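Local coordinates for protein FTT_1639c (Francisella tularensis subsp. tularensis, PDB 7KZW) that is of unknown function, this chain being the mainly beta-stranded part that makes up the C-terminal portion of a predicted membrane protein, at residues 51-56 / 76-81. The protein carries 3 engineered substitutions. Residues are numbered along the deposited sequence; the frame is centred on the assembly and turned at random. Where two conformers were deposited one is given.
Sequences NIYVGD and TQTGSF
Ile-52 and Gly-79 form an antiparallel hydrogen-bonded pair, with one nearly straight bond from Ile-52 N to Gly-79 O (2.9 Å, 170° at the hydrogen) and a more bent return from Gly-79 N to Ile-52 O; Asn-51 and Ser-80 are the neighbouring non-hydrogen-bonded pair. The tight packing lies on the Ile-52 face. In one of its two conformers, Ile-52 places CG2 at the edge of the Phe-81 ring, 3.6 Å from CE1, and CD1 near Gln-77 O. Ile-75 touches both side chains, Phe-62 touches Ile-52, and Tyr-64 stacks on the Phe-81 ring, so this cluster joins strands 48-58 and 79-83 to strands 60-65 and 72-75, consistent with the sheet curling over. Strand 79-83 is an outermost strand of the chain's mixed sheet, and strand 102-111 flanks strand 48-58 on its other side. On the N-terminal side of Gly-79 a side chain replaces the backbone pairing: Thr-78 OG1, anti to its carbonyl carbon (chi1 -61°), accepts from Val-54 N at 2.9 Å. A water bridges the two segments beside it, donating to Val-54 O and accepting from Thr-78 N at 3.0 Å. Val-54 CG2 still packs on the Gln-77 backbone, 3.8 Å from its C. The opposite face is looser: Thr-78 CG2 approaches Tyr-53 CD2 obliquely at 3.9 Å, and Asn-51 ND2 lies 3.6 Å from CB of the exposed Ser-80.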
loop_
_atom_site.group_PDB
_atom_site.type_symbol
_atom_site.label_atom_id
_atom_site.label_comp_id
_atom_site.label_asym_id
_atom_site.label_seq_id
_atom_site.Cartn_x
_atom_site.Cartn_y
_atom_site.Cartn_z
ATOM N N ASN A 51 -2.579 -0.935 -10.577
ATOM C CA ASN A 51 -3.525 0.096 -10.937
ATOM C C ASN A 51 -4.250 0.520 -9.664
ATOM O O ASN A 51 -4.782 -0.331 -8.939
ATOM C CB ASN A 51 -4.606 -0.494 -11.844
ATOM C CG ASN A 51 -4.201 -0.551 -13.264
ATOM O OD1 ASN A 51 -3.812 -1.627 -13.780
ATOM N ND2 ASN A 51 -4.329 0.601 -13.933
ATOM N N ILE A 52 -4.264 1.807 -9.360
ATOM C CA ILE A 52 -5.077 2.271 -8.254
ATOM C C ILE A 52 -6.101 3.286 -8.754
ATOM O O ILE A 52 -5.942 3.908 -9.809
ATOM C CB ILE A 52 -4.260 2.878 -7.133
ATOM C CG1 ILE A 52 -3.762 4.255 -7.555
ATOM C CG2 ILE A 52 -3.124 1.945 -6.782
ATOM C CD1 ILE A 52 -3.318 5.079 -6.367
ATOM N N TYR A 53 -7.218 3.335 -8.015
ATOM C CA TYR A 53 -8.346 4.187 -8.367
ATOM C C TYR A 53 -8.668 4.928 -7.097
ATOM O O TYR A 53 -8.728 4.315 -6.024
ATOM C CB TYR A 53 -9.546 3.309 -8.820
ATOM C CG TYR A 53 -9.190 2.371 -9.933
ATOM C CD1 TYR A 53 -8.608 1.107 -9.631
ATOM C CD2 TYR A 53 -9.318 2.752 -11.246
ATOM C CE1 TYR A 53 -8.211 0.237 -10.642
ATOM C CE2 TYR A 53 -8.890 1.890 -12.267
ATOM C CZ TYR A 53 -8.350 0.642 -11.928
ATOM O OH TYR A 53 -7.976 -0.191 -12.985
ATOM N N VAL A 54 -8.856 6.252 -7.187
ATOM C CA VAL A 54 -9.058 7.067 -5.998
ATOM C C VAL A 54 -10.287 7.930 -6.206
ATOM O O VAL A 54 -10.446 8.546 -7.287
ATOM C CB VAL A 54 -7.821 7.936 -5.703
ATOM C CG1 VAL A 54 -8.026 8.909 -4.551
ATOM C CG2 VAL A 54 -6.536 7.075 -5.449
ATOM N N GLY A 55 -11.167 7.966 -5.213
ATOM C CA GLY A 55 -12.314 8.861 -5.208
ATOM C C GLY A 55 -12.018 10.030 -4.293
ATOM O O GLY A 55 -11.107 10.830 -4.565
ATOM N N ASP A 56 -12.767 10.173 -3.215
ATOM C CA ASP A 56 -12.443 11.187 -2.221
ATOM C C ASP A 56 -10.997 11.013 -1.807
ATOM O O ASP A 56 -10.578 9.906 -1.484
ATOM C CB ASP A 56 -13.300 11.018 -0.967
ATOM C CG ASP A 56 -14.790 11.323 -1.208
ATOM O OD1 ASP A 56 -15.165 12.032 -2.154
ATOM O OD2 ASP A 56 -15.666 10.886 -0.371
ATOM N N THR A 76 -1.357 9.911 -5.504
ATOM C CA THR A 76 -2.490 10.455 -4.766
ATOM C C THR A 76 -3.794 10.365 -5.538
ATOM O O THR A 76 -4.823 10.832 -5.043
ATOM C CB THR A 76 -2.264 11.909 -4.391
ATOM O OG1 THR A 76 -2.160 12.686 -5.596
ATOM C CG2 THR A 76 -1.007 12.036 -3.564
ATOM N N GLN A 77 -3.769 9.817 -6.749
ATOM C CA GLN A 77 -4.943 9.874 -7.632
ATOM C C GLN A 77 -4.893 8.622 -8.479
ATOM O O GLN A 77 -3.904 7.893 -8.485
ATOM C CB GLN A 77 -4.870 11.117 -8.527
ATOM C CG GLN A 77 -3.600 11.097 -9.385
ATOM C CD GLN A 77 -3.432 12.361 -10.267
ATOM O OE1 GLN A 77 -3.747 13.479 -9.853
ATOM N NE2 GLN A 77 -2.921 12.172 -11.481
ATOM N N THR A 78 -5.992 8.326 -9.178
ATOM C CA THR A 78 -6.048 7.147 -10.022
ATOM C C THR A 78 -4.880 7.132 -10.980
ATOM O O THR A 78 -4.552 8.145 -11.607
ATOM C CB THR A 78 -7.362 7.241 -10.830
ATOM O OG1 THR A 78 -8.465 7.245 -9.891
ATOM C CG2 THR A 78 -7.532 6.114 -11.831
ATOM N N GLY A 79 -4.269 5.968 -11.127
ATOM C CA GLY A 79 -3.159 5.850 -12.055
ATOM C C GLY A 79 -2.545 4.475 -11.931
ATOM O O GLY A 79 -2.924 3.666 -11.100
ATOM N N SER A 80 -1.540 4.249 -12.737
ATOM C CA SER A 80 -0.885 2.957 -12.761
ATOM C C SER A 80 0.614 3.151 -12.554
ATOM O O SER A 80 1.193 4.193 -12.890
ATOM C CB SER A 80 -1.107 2.196 -14.089
ATOM O OG SER A 80 -0.450 2.825 -15.184
ATOM N N PHE A 81 1.232 2.140 -11.980
ATOM C CA PHE A 81 2.662 2.252 -11.688
ATOM C C PHE A 81 3.269 0.865 -11.487
ATOM O O PHE A 81 2.551 -0.124 -11.286
ATOM C CB PHE A 81 2.947 3.147 -10.449
ATOM C CG PHE A 81 2.200 2.728 -9.179
ATOM C CD1 PHE A 81 0.882 3.142 -8.964
ATOM C CD2 PHE A 81 2.796 1.916 -8.222
ATOM C CE1 PHE A 81 0.211 2.771 -7.821
ATOM C CE2 PHE A 81 2.108 1.537 -7.084
ATOM C CZ PHE A 81 0.843 1.955 -6.872
HETATM O O HOH W 1 -8.300 10.102 -8.525
#